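Local coordinates for protein dihydrodipicolinate synthase (Bacillus anthracis, PDB 1XKY) that probably catalyses the condensation of pyruvate with aspartate semialdehyde in lysine biosynthesis, as a TIM-barrel lyase of the dihydrodipicolinate synthase family, at residues Ile11-Ile16 and Pro83-Thr88; Met112-Tyr117 and Tyr144-Arg149; Val169-Ala174 and Phe192-Gly197. All coordinates share one frame; numbering follows the deposited sequence.

Contact 1: Ile11-Ile16 and Pro83-Thr88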
loop_
_atom_site.group_PDB
_atom_site.type_symbol
_atom_site.label_atom_id
_atom_site.label_comp_id
_atom_site.label_asym_id
_atom_site.label_seq_id
_atom_site.Cartn_x
_atom_site.Cartn_y
_atom_site.Cartn_z
ATOM N N ILE A 11 -18.364 -32.480 -6.060
ATOM C CA ILE A 11 -17.090 -32.853 -5.443
ATOM C C ILE A 11 -16.922 -32.162 -4.075
ATOM O O ILE A 11 -17.245 -30.987 -3.918
ATOM C CB ILE A 11 -15.900 -32.551 -6.395
ATOM C CG1 ILE A 11 -14.631 -33.273 -5.918
ATOM C CG2 ILE A 11 -15.679 -31.036 -6.554
ATOM C CD1 ILE A 11 -13.529 -33.350 -6.965
ATOM N N ASP A 12 -16.455 -32.914 -3.086
ATOM C CA ASP A 12 -16.313 -32.409 -1.717
ATOM C C ASP A 12 -14.839 -32.451 -1.322
ATOM O O ASP A 12 -14.289 -33.518 -1.063
ATOM C CB ASP A 12 -17.152 -33.259 -0.758
ATOM C CG ASP A 12 -17.079 -32.783 0.698
ATOM O OD1 ASP A 12 -16.489 -31.721 0.989
ATOM O OD2 ASP A 12 -17.641 -33.486 1.565
ATOM N N PHE A 13 -14.210 -31.281 -1.255
ATOM C CA PHE A 13 -12.796 -31.194 -0.889
ATOM C C PHE A 13 -12.569 -31.241 0.623
ATOM O O PHE A 13 -11.429 -31.276 1.061
ATOM C CB PHE A 13 -12.163 -29.926 -1.464
ATOM C CG PHE A 13 -12.282 -29.814 -2.948
ATOM C CD1 PHE A 13 -11.803 -30.825 -3.772
ATOM C CD2 PHE A 13 -12.859 -28.699 -3.532
ATOM C CE1 PHE A 13 -11.904 -30.727 -5.149
ATOM C CE2 PHE A 13 -12.964 -28.598 -4.914
ATOM C CZ PHE A 13 -12.484 -29.606 -5.720
ATOM N N GLY A 14 -13.648 -31.234 1.403
ATOM C CA GLY A 14 -13.554 -31.241 2.864
ATOM C C GLY A 14 -13.118 -29.909 3.456
ATOM O O GLY A 14 -13.227 -28.856 2.806
ATOM N N THR A 15 -12.619 -29.952 4.690
ATOM C CA THR A 15 -12.267 -28.739 5.435
ATOM C C THR A 15 -10.786 -28.374 5.367
ATOM O O THR A 15 -10.435 -27.219 5.578
ATOM C CB THR A 15 -12.656 -28.864 6.928
ATOM O OG1 THR A 15 -12.211 -30.133 7.432
ATOM C CG2 THR A 15 -14.157 -28.747 7.103
ATOM N N ILE A 16 -9.914 -29.350 5.116
ATOM C CA ILE A 16 -8.469 -29.089 5.014
ATOM C C ILE A 16 -7.854 -29.682 3.743
ATOM O O ILE A 16 -7.339 -30.802 3.750
ATOM C CB ILE A 16 -7.687 -29.622 6.232
ATOM C CG1 ILE A 16 -8.322 -29.132 7.546
ATOM C CG2 ILE A 16 -6.213 -29.173 6.141
ATOM C CD1 ILE A 16 -7.672 -29.663 8.798
ATOM N N PRO A 83 -9.831 -36.276 -2.851
ATOM C CA PRO A 83 -9.670 -35.657 -4.169
ATOM C C PRO A 83 -8.256 -35.131 -4.448
ATOM O O PRO A 83 -7.610 -34.587 -3.557
ATOM C CB PRO A 83 -10.674 -34.496 -4.142
ATOM C CG PRO A 83 -11.630 -34.836 -3.084
ATOM C CD PRO A 83 -10.855 -35.587 -2.052
ATOM N N VAL A 84 -7.804 -35.307 -5.689
ATOM C CA VAL A 84 -6.517 -34.788 -6.164
ATOM C C VAL A 84 -6.793 -33.602 -7.085
ATOM O O VAL A 84 -7.442 -33.753 -8.113
ATOM C CB VAL A 84 -5.714 -35.865 -6.936
ATOM C CG1 VAL A 84 -4.431 -35.283 -7.507
ATOM C CG2 VAL A 84 -5.413 -37.044 -6.030
ATOM N N ILE A 85 -6.307 -32.424 -6.693
ATOM C CA ILE A 85 -6.489 -31.192 -7.462
ATOM C C ILE A 85 -5.152 -30.780 -8.062
ATOM O O ILE A 85 -4.195 -30.533 -7.327
ATOM C CB ILE A 85 -7.013 -30.042 -6.560
ATOM C CG1 ILE A 85 -8.307 -30.449 -5.850
ATOM C CG2 ILE A 85 -7.225 -28.777 -7.380
ATOM C CD1 ILE A 85 -8.533 -29.735 -4.528
ATOM N N ALA A 86 -5.083 -30.698 -9.390
ATOM C CA ALA A 86 -3.844 -30.350 -10.094
ATOM C C ALA A 86 -3.763 -28.855 -10.419
ATOM O O ALA A 86 -4.721 -28.267 -10.908
ATOM C CB ALA A 86 -3.727 -31.156 -11.368
ATOM N N GLY A 87 -2.604 -28.257 -10.171
ATOM C CA GLY A 87 -2.404 -26.829 -10.407
ATOM C C GLY A 87 -2.048 -26.546 -11.855
ATOM O O GLY A 87 -0.883 -26.309 -12.178
ATOM N N THR A 88 -3.055 -26.537 -12.725
ATOM C CA THR A 88 -2.810 -26.513 -14.170
ATOM C C THR A 88 -2.823 -25.108 -14.791
ATOM O O THR A 88 -2.339 -24.916 -15.918
ATOM C CB THR A 88 -3.822 -27.398 -14.915
ATOM O OG1 THR A 88 -5.146 -26.919 -14.678
ATOM C CG2 THR A 88 -3.713 -28.844 -14.472
#
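Phe13 meets Ile85 and Pro83 at the N-terminal end of a TIM barrel. Segment 11-16 is the loop that leads into the first barrel strand, 16-19. Segment 83-88 carries the third strand, 84-87. The contact is apolar, and no hydrogen bond crosses between the two segments. Ile85 CD1 lies over one face of the Phe13 ring, shifted toward the rim. Ile85 CD1 is 3.9 Å from the Phe13 ring centroid and 27° off the ring normal, a CH-pi contact. The ring atom closest to Ile85 CD1 is Phe13 CD1, at 3.5 Å. Ile85 CG1 also reaches the ring, 3.7 Å from Phe13 CE1. Pro83 approaches the same ring differently. Pro83 CB sits at the edge, near the ring plane, 3.9 Å from Phe13 CD1. Phe13 CG is anti to the carbonyl carbon (chi1 -57°), which carries the ring across to the start of strand 84-87. Pro83 CG also packs 3.6 Å from Asp12 O. Ile11 CD1 adds a looser touch, 4.2 Å from Pro83 CB.

The next shell is largely polar. Thr48 OG1 is hydrogen-bonded to both Phe13 O and Ile16 N. On the other segment, Val84 N bonds to Asp109 OD1. Ala110 and Met112 of the neighbouring strand pack against Phe13 and Ile85, respectively. Asp12 makes a salt bridge with Lys211. The same carboxylate oxygen closes an Asx turn: Asp12 OD1 accepts from Gly14 N at 2.9 Å, with the N-H arriving from above the carboxylate plane.

Contact 2: Met112-Tyr117 and Tyr144-Arg149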
loop_
_atom_site.group_PDB
_atom_site.type_symbol
_atom_site.label_atom_id
_atom_site.label_comp_id
_atom_site.label_asym_id
_atom_site.label_seq_id
_atom_site.Cartn_x
_atom_site.Cartn_y
_atom_site.Cartn_z
ATOM N N MET A 112 -6.853 -26.620 -10.243
ATOM C CA MET A 112 -6.738 -25.302 -9.631
ATOM C C MET A 112 -6.230 -24.332 -10.689
ATOM O O MET A 112 -5.213 -24.599 -11.338
ATOM C CB MET A 112 -5.750 -25.345 -8.456
ATOM C CG MET A 112 -5.573 -24.027 -7.700
ATOM S SD MET A 112 -6.842 -23.761 -6.451
ATOM C CE MET A 112 -6.166 -24.657 -5.060
ATOM N N LEU A 113 -6.932 -23.206 -10.843
ATOM C CA LEU A 113 -6.576 -22.170 -11.815
ATOM C C LEU A 113 -6.307 -20.832 -11.113
ATOM O O LEU A 113 -7.227 -20.184 -10.607
ATOM C CB LEU A 113 -7.713 -22.008 -12.838
ATOM C CG LEU A 113 -8.156 -23.269 -13.601
ATOM C CD1 LEU A 113 -9.259 -22.919 -14.591
ATOM C CD2 LEU A 113 -6.997 -23.928 -14.335
ATOM N N VAL A 114 -5.039 -20.428 -11.097
ATOM C CA VAL A 114 -4.614 -19.189 -10.467
ATOM C C VAL A 114 -4.911 -17.962 -11.344
ATOM O O VAL A 114 -4.886 -18.045 -12.566
ATOM C CB VAL A 114 -3.090 -19.261 -10.101
ATOM C CG1 VAL A 114 -2.208 -19.136 -11.350
ATOM C CG2 VAL A 114 -2.732 -18.221 -9.054
ATOM N N ALA A 115 -5.216 -16.830 -10.708
ATOM C CA ALA A 115 -5.223 -15.545 -11.409
ATOM C C ALA A 115 -3.876 -15.363 -12.120
ATOM O O ALA A 115 -2.825 -15.453 -11.477
ATOM C CB ALA A 115 -5.458 -14.400 -10.416
ATOM N N PRO A 116 -3.889 -15.155 -13.451
ATOM C CA PRO A 116 -2.636 -14.918 -14.165
ATOM C C PRO A 116 -1.753 -13.870 -13.496
ATOM O O PRO A 116 -2.201 -12.752 -13.205
ATOM C CB PRO A 116 -3.101 -14.438 -15.540
ATOM C CG PRO A 116 -4.363 -15.165 -15.750
ATOM C CD PRO A 116 -5.030 -15.154 -14.378
ATOM N N TYR A 117 -0.508 -14.272 -13.270
ATOM C CA TYR A 117 0.540 -13.440 -12.697
ATOM C C TYR A 117 1.339 -12.776 -13.813
ATOM O O TYR A 117 1.305 -13.217 -14.958
ATOM C CB TYR A 117 1.496 -14.311 -11.861
ATOM C CG TYR A 117 1.802 -15.630 -12.537
ATOM C CD1 TYR A 117 1.046 -16.765 -12.262
ATOM C CD2 TYR A 117 2.817 -15.731 -13.490
ATOM C CE1 TYR A 117 1.298 -17.964 -12.905
ATOM C CE2 TYR A 117 3.078 -16.933 -14.137
ATOM C CZ TYR A 117 2.312 -18.042 -13.833
ATOM O OH TYR A 117 2.561 -19.231 -14.464
ATOM N N TYR A 144 -8.204 -19.619 -7.911
ATOM C CA TYR A 144 -7.231 -19.247 -6.897
ATOM C C TYR A 144 -6.947 -17.754 -6.998
ATOM O O TYR A 144 -6.301 -17.292 -7.946
ATOM C CB TYR A 144 -5.968 -20.100 -7.065
ATOM C CG TYR A 144 -4.850 -19.887 -6.059
ATOM C CD1 TYR A 144 -5.036 -19.163 -4.878
ATOM C CD2 TYR A 144 -3.600 -20.470 -6.276
ATOM C CE1 TYR A 144 -4.002 -19.001 -3.965
ATOM C CE2 TYR A 144 -2.563 -20.311 -5.370
ATOM C CZ TYR A 144 -2.769 -19.577 -4.220
ATOM O OH TYR A 144 -1.733 -19.431 -3.323
ATOM N N ASN A 145 -7.465 -17.011 -6.020
ATOM C CA ASN A 145 -7.217 -15.576 -5.888
ATOM C C ASN A 145 -6.006 -15.363 -4.978
ATOM O O ASN A 145 -6.007 -15.784 -3.814
ATOM C CB ASN A 145 -8.450 -14.885 -5.296
ATOM C CG ASN A 145 -8.290 -13.384 -5.182
ATOM O OD1 ASN A 145 -7.943 -12.703 -6.148
ATOM N ND2 ASN A 145 -8.544 -12.858 -3.994
ATOM N N VAL A 146 -4.969 -14.735 -5.526
ATOM C CA VAL A 146 -3.713 -14.558 -4.804
ATOM C C VAL A 146 -3.010 -13.260 -5.229
ATOM O O VAL A 146 -1.959 -13.288 -5.890
ATOM C CB VAL A 146 -2.819 -15.815 -4.935
ATOM C CG1 VAL A 146 -2.422 -16.088 -6.396
ATOM C CG2 VAL A 146 -1.600 -15.720 -4.023
ATOM N N PRO A 147 -3.608 -12.108 -4.860
ATOM C CA PRO A 147 -3.051 -10.806 -5.235
ATOM C C PRO A 147 -1.643 -10.591 -4.695
ATOM O O PRO A 147 -0.865 -9.849 -5.287
ATOM C CB PRO A 147 -4.046 -9.806 -4.615
ATOM C CG PRO A 147 -4.724 -10.569 -3.540
ATOM C CD PRO A 147 -4.846 -11.946 -4.072
ATOM N N GLY A 148 -1.329 -11.240 -3.577
ATOM C CA GLY A 148 0.018 -11.230 -3.017
ATOM C C GLY A 148 1.090 -11.900 -3.870
ATOM O O GLY A 148 2.275 -11.771 -3.563
ATOM N N ARG A 149 0.683 -12.628 -4.918
ATOM C CA ARG A 149 1.624 -13.179 -5.901
ATOM C C ARG A 149 1.346 -12.740 -7.338
ATOM O O ARG A 149 2.274 -12.635 -8.138
ATOM C CB ARG A 149 1.651 -14.705 -5.831
ATOM C CG ARG A 149 2.228 -15.225 -4.540
ATOM C CD ARG A 149 2.180 -16.731 -4.480
ATOM N NE ARG A 149 2.710 -17.226 -3.216
ATOM C CZ ARG A 149 3.996 -17.464 -2.957
ATOM N NH1 ARG A 149 4.941 -17.249 -3.873
ATOM N NH2 ARG A 149 4.341 -17.914 -1.756
#
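Val114 and Tyr144 are paired on parallel barrel strands, and their side chains lie side by side, pointing the same way. Val114 CG2 is 3.7 Å from Tyr144 CD2 and meets the ring obliquely. Val114 CG2 also presses on Val146 CG1, at 3.4 Å, tighter than usual carbon contact. Val114 CG2 is anti to the backbone N, which turns it toward both partners. Val146 CG1 in turn lies 4.0 Å above the Tyr144 ring plane, over the ring centre. Met112 reaches Tyr144 from two residues before Val114. Met112 SD touches Tyr144 CB at 3.8 Å. A longer, oblique Met-aromatic contact sets Met112 SD 5.2 Å from the Tyr144 ring centroid. Two backbone bonds fix the pair: Tyr144 N to Leu113 O (2.9 Å) and the straighter Ala115 N to Tyr144 O (3.0 Å).

Arg149 NH1 bonds to Tyr118 O of the second subunit, and Tyr117 stacks on that tyrosine's ring. In relatives, tyrosines matching Tyr144 and Tyr118 of the neighbouring subunit serve the active site, probably as here. Strands 110-114 and 141-145 belong to one beta-alpha-beta unit. Its helix 123-135 packs on Leu113, while Lys172 of strand 168-173 touches Met112 and Tyr144.

Contact 3: Val169-Ala174 and Phe192-Gly197. With K (potassium ion), chain E.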
loop_
_atom_site.group_PDB
_atom_site.type_symbol
_atom_site.label_atom_id
_atom_site.label_comp_id
_atom_site.label_asym_id
_atom_site.label_seq_id
_atom_site.Cartn_x
_atom_site.Cartn_y
_atom_site.Cartn_z
ATOM N N VAL A 169 -16.570 -24.626 -9.264
ATOM C CA VAL A 169 -17.285 -25.035 -8.051
ATOM C C VAL A 169 -16.753 -24.452 -6.738
ATOM O O VAL A 169 -17.411 -24.571 -5.694
ATOM C CB VAL A 169 -17.339 -26.588 -7.937
ATOM C CG1 VAL A 169 -18.004 -27.195 -9.157
ATOM C CG2 VAL A 169 -15.936 -27.211 -7.726
ATOM N N ALA A 170 -15.582 -23.823 -6.779
ATOM C CA ALA A 170 -14.952 -23.325 -5.557
ATOM C C ALA A 170 -13.882 -22.282 -5.851
ATOM O O ALA A 170 -13.454 -22.126 -6.996
ATOM C CB ALA A 170 -14.353 -24.481 -4.759
ATOM N N ILE A 171 -13.475 -21.565 -4.803
ATOM C CA ILE A 171 -12.366 -20.622 -4.879
ATOM C C ILE A 171 -11.489 -20.745 -3.631
ATOM O O ILE A 171 -11.994 -20.885 -2.509
ATOM C CB ILE A 171 -12.851 -19.157 -5.096
ATOM C CG1 ILE A 171 -11.660 -18.188 -5.214
ATOM C CG2 ILE A 171 -13.812 -18.726 -3.991
ATOM C CD1 ILE A 171 -12.022 -16.866 -5.845
ATOM N N LYS A 172 -10.179 -20.768 -3.852
ATOM C CA LYS A 172 -9.195 -20.573 -2.789
ATOM C C LYS A 172 -8.930 -19.074 -2.743
ATOM O O LYS A 172 -8.359 -18.519 -3.677
ATOM C CB LYS A 172 -7.896 -21.342 -3.095
ATOM C CG LYS A 172 -6.757 -21.077 -2.110
ATOM C CD LYS A 172 -5.468 -21.766 -2.515
ATOM C CE LYS A 172 -4.339 -21.452 -1.517
ATOM N NZ LYS A 172 -3.068 -22.156 -1.866
ATOM N N ASP A 173 -9.359 -18.416 -1.672
ATOM C CA ASP A 173 -9.222 -16.959 -1.584
ATOM C C ASP A 173 -8.084 -16.553 -0.652
ATOM O O ASP A 173 -8.262 -16.479 0.568
ATOM C CB ASP A 173 -10.545 -16.310 -1.137
ATOM C CG ASP A 173 -10.557 -14.797 -1.363
ATOM O OD1 ASP A 173 -9.469 -14.195 -1.510
ATOM O OD2 ASP A 173 -11.659 -14.205 -1.383
ATOM N N ALA A 174 -6.920 -16.278 -1.240
ATOM C CA ALA A 174 -5.769 -15.766 -0.490
ATOM C C ALA A 174 -5.656 -14.230 -0.547
ATOM O O ALA A 174 -4.569 -13.663 -0.376
ATOM C CB ALA A 174 -4.491 -16.419 -0.980
ATOM N N PHE A 192 -21.437 -23.548 -4.388
ATOM C CA PHE A 192 -20.151 -22.918 -4.647
ATOM C C PHE A 192 -19.453 -22.638 -3.316
ATOM O O PHE A 192 -19.977 -21.901 -2.483
ATOM C CB PHE A 192 -20.320 -21.631 -5.449
ATOM C CG PHE A 192 -19.017 -21.006 -5.861
ATOM C CD1 PHE A 192 -18.376 -21.412 -7.023
ATOM C CD2 PHE A 192 -18.423 -20.030 -5.073
ATOM C CE1 PHE A 192 -17.170 -20.853 -7.400
ATOM C CE2 PHE A 192 -17.212 -19.457 -5.444
ATOM C CZ PHE A 192 -16.586 -19.868 -6.615
ATOM N N ALA A 193 -18.271 -23.223 -3.140
ATOM C CA ALA A 193 -17.542 -23.183 -1.871
ATOM C C ALA A 193 -16.380 -22.177 -1.863
ATOM O O ALA A 193 -15.582 -22.127 -2.803
ATOM C CB ALA A 193 -17.031 -24.584 -1.529
ATOM N N VAL A 194 -16.292 -21.387 -0.787
ATOM C CA VAL A 194 -15.171 -20.485 -0.562
ATOM C C VAL A 194 -14.228 -21.090 0.479
ATOM O O VAL A 194 -14.647 -21.401 1.594
ATOM C CB VAL A 194 -15.654 -19.090 -0.089
ATOM C CG1 VAL A 194 -14.464 -18.190 0.294
ATOM C CG2 VAL A 194 -16.495 -18.430 -1.178
ATOM N N TYR A 195 -12.968 -21.275 0.089
ATOM C CA TYR A 195 -11.899 -21.706 0.995
ATOM C C TYR A 195 -10.989 -20.538 1.310
ATOM O O TYR A 195 -10.636 -19.779 0.413
ATOM C CB TYR A 195 -11.062 -22.833 0.360
ATOM C CG TYR A 195 -11.770 -24.155 0.395
ATOM C CD1 TYR A 195 -11.486 -25.091 1.387
ATOM C CD2 TYR A 195 -12.761 -24.459 -0.533
ATOM C CE1 TYR A 195 -12.168 -26.301 1.454
ATOM C CE2 TYR A 195 -13.453 -25.663 -0.480
ATOM C CZ TYR A 195 -13.155 -26.583 0.510
ATOM O OH TYR A 195 -13.841 -27.772 0.543
ATOM N N SER A 196 -10.581 -20.399 2.573
ATOM C CA SER A 196 -9.467 -19.506 2.874
ATOM C C SER A 196 -8.210 -20.034 2.178
ATOM O O SER A 196 -8.000 -21.242 2.081
ATOM C CB SER A 196 -9.224 -19.376 4.375
ATOM O OG SER A 196 -8.072 -18.586 4.630
ATOM N N GLY A 197 -7.413 -19.111 1.654
ATOM C CA GLY A 197 -6.096 -19.415 1.107
ATOM C C GLY A 197 -4.989 -19.002 2.064
ATOM O O GLY A 197 -3.814 -19.068 1.713
HETATM K K K E . -22.243 -19.743 -1.611
HETATM O O HOH W 1 -19.618 -20.052 -0.729
HETATM O O HOH W 2 -22.384 -21.889 0.673
HETATM O O HOH W 3 -24.477 -20.026 -0.172
#
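The Phe192 ring lies across the start of strand 169-173, with Ala170 CA over one face. Ala170 CA is 3.8 Å above the Phe192 ring plane and shifted toward the rim. Phe192 CE1 comes within 3.4 Å of Ala170 N, so the ring packs on backbone as much as on side chains. Ile171 CG2 approaches the ring obliquely, 3.8 Å from Phe192 CE2. Chi1 of -174° sends Phe192 CG away from its own N and lays the ring over the neighbouring strand. At the Tyr195 ring, Ile171 O lies at the edge, near the ring plane. The far end of that side chain is held by a hydrogen bond from Tyr195 OH to Gly14 O.

Beside Phe192, Ile171 CG2 also meets Val194 CG2, and these two side chains point the same way. The helices 156-163 and 178-187 cover this face.

These are the sixth and seventh strands of the TIM barrel, joined through helix 178-187 in a beta-alpha-beta crossover. They run parallel, 20° apart, and five backbone bonds link them. The straightest is Asp173 N to Tyr195 O, 2.8 Å with an angle of 176° at the hydrogen. Gly197 N to Asp173 O closes the ladder, with the donor well above the carbonyl plane. Lys172 and Tyr195 share the other face. Enzymes of this family form their pyruvate Schiff base on a lysine of the sixth strand, and Lys172 is probably that lysine. Its extended chain runs past Gly197, with Lys172 CG 3.7 Å from Gly197 CA. Asp173 OD1 accepts from Gly175 N and from Asn145 ND2.

At the other end, Phe192 O is a rather long ligand of a potassium ion, at 3.2 Å. Ile185 O, Thr188 OG1, Ala189 O and three waters also bind the ion.

How the contacts relate
The three contacts belong to one closed, eight-stranded parallel barrel, and they follow one another along the chain. Contact 1 involves strand 84-87, contact 2 strands 110-114 and 141-145, and contact 3 strands 168-173 and 193-196. These are five consecutive strands. The centres of contacts 1 and 2 are about 16 Å apart, and a probable Ala86-Met112 backbone bond joins them. Contacts 2 and 3 are about 12 Å apart and meet through Asn145, Lys172 and Ala174. Contacts 1 and 3 lie about 11 Å apart, and Tyr195 OH joins them by a probable bond to Gly14 O. The strands of contacts 2 and 3 bring Tyr144 and Lys172 together, consistent with the family's active site lying there.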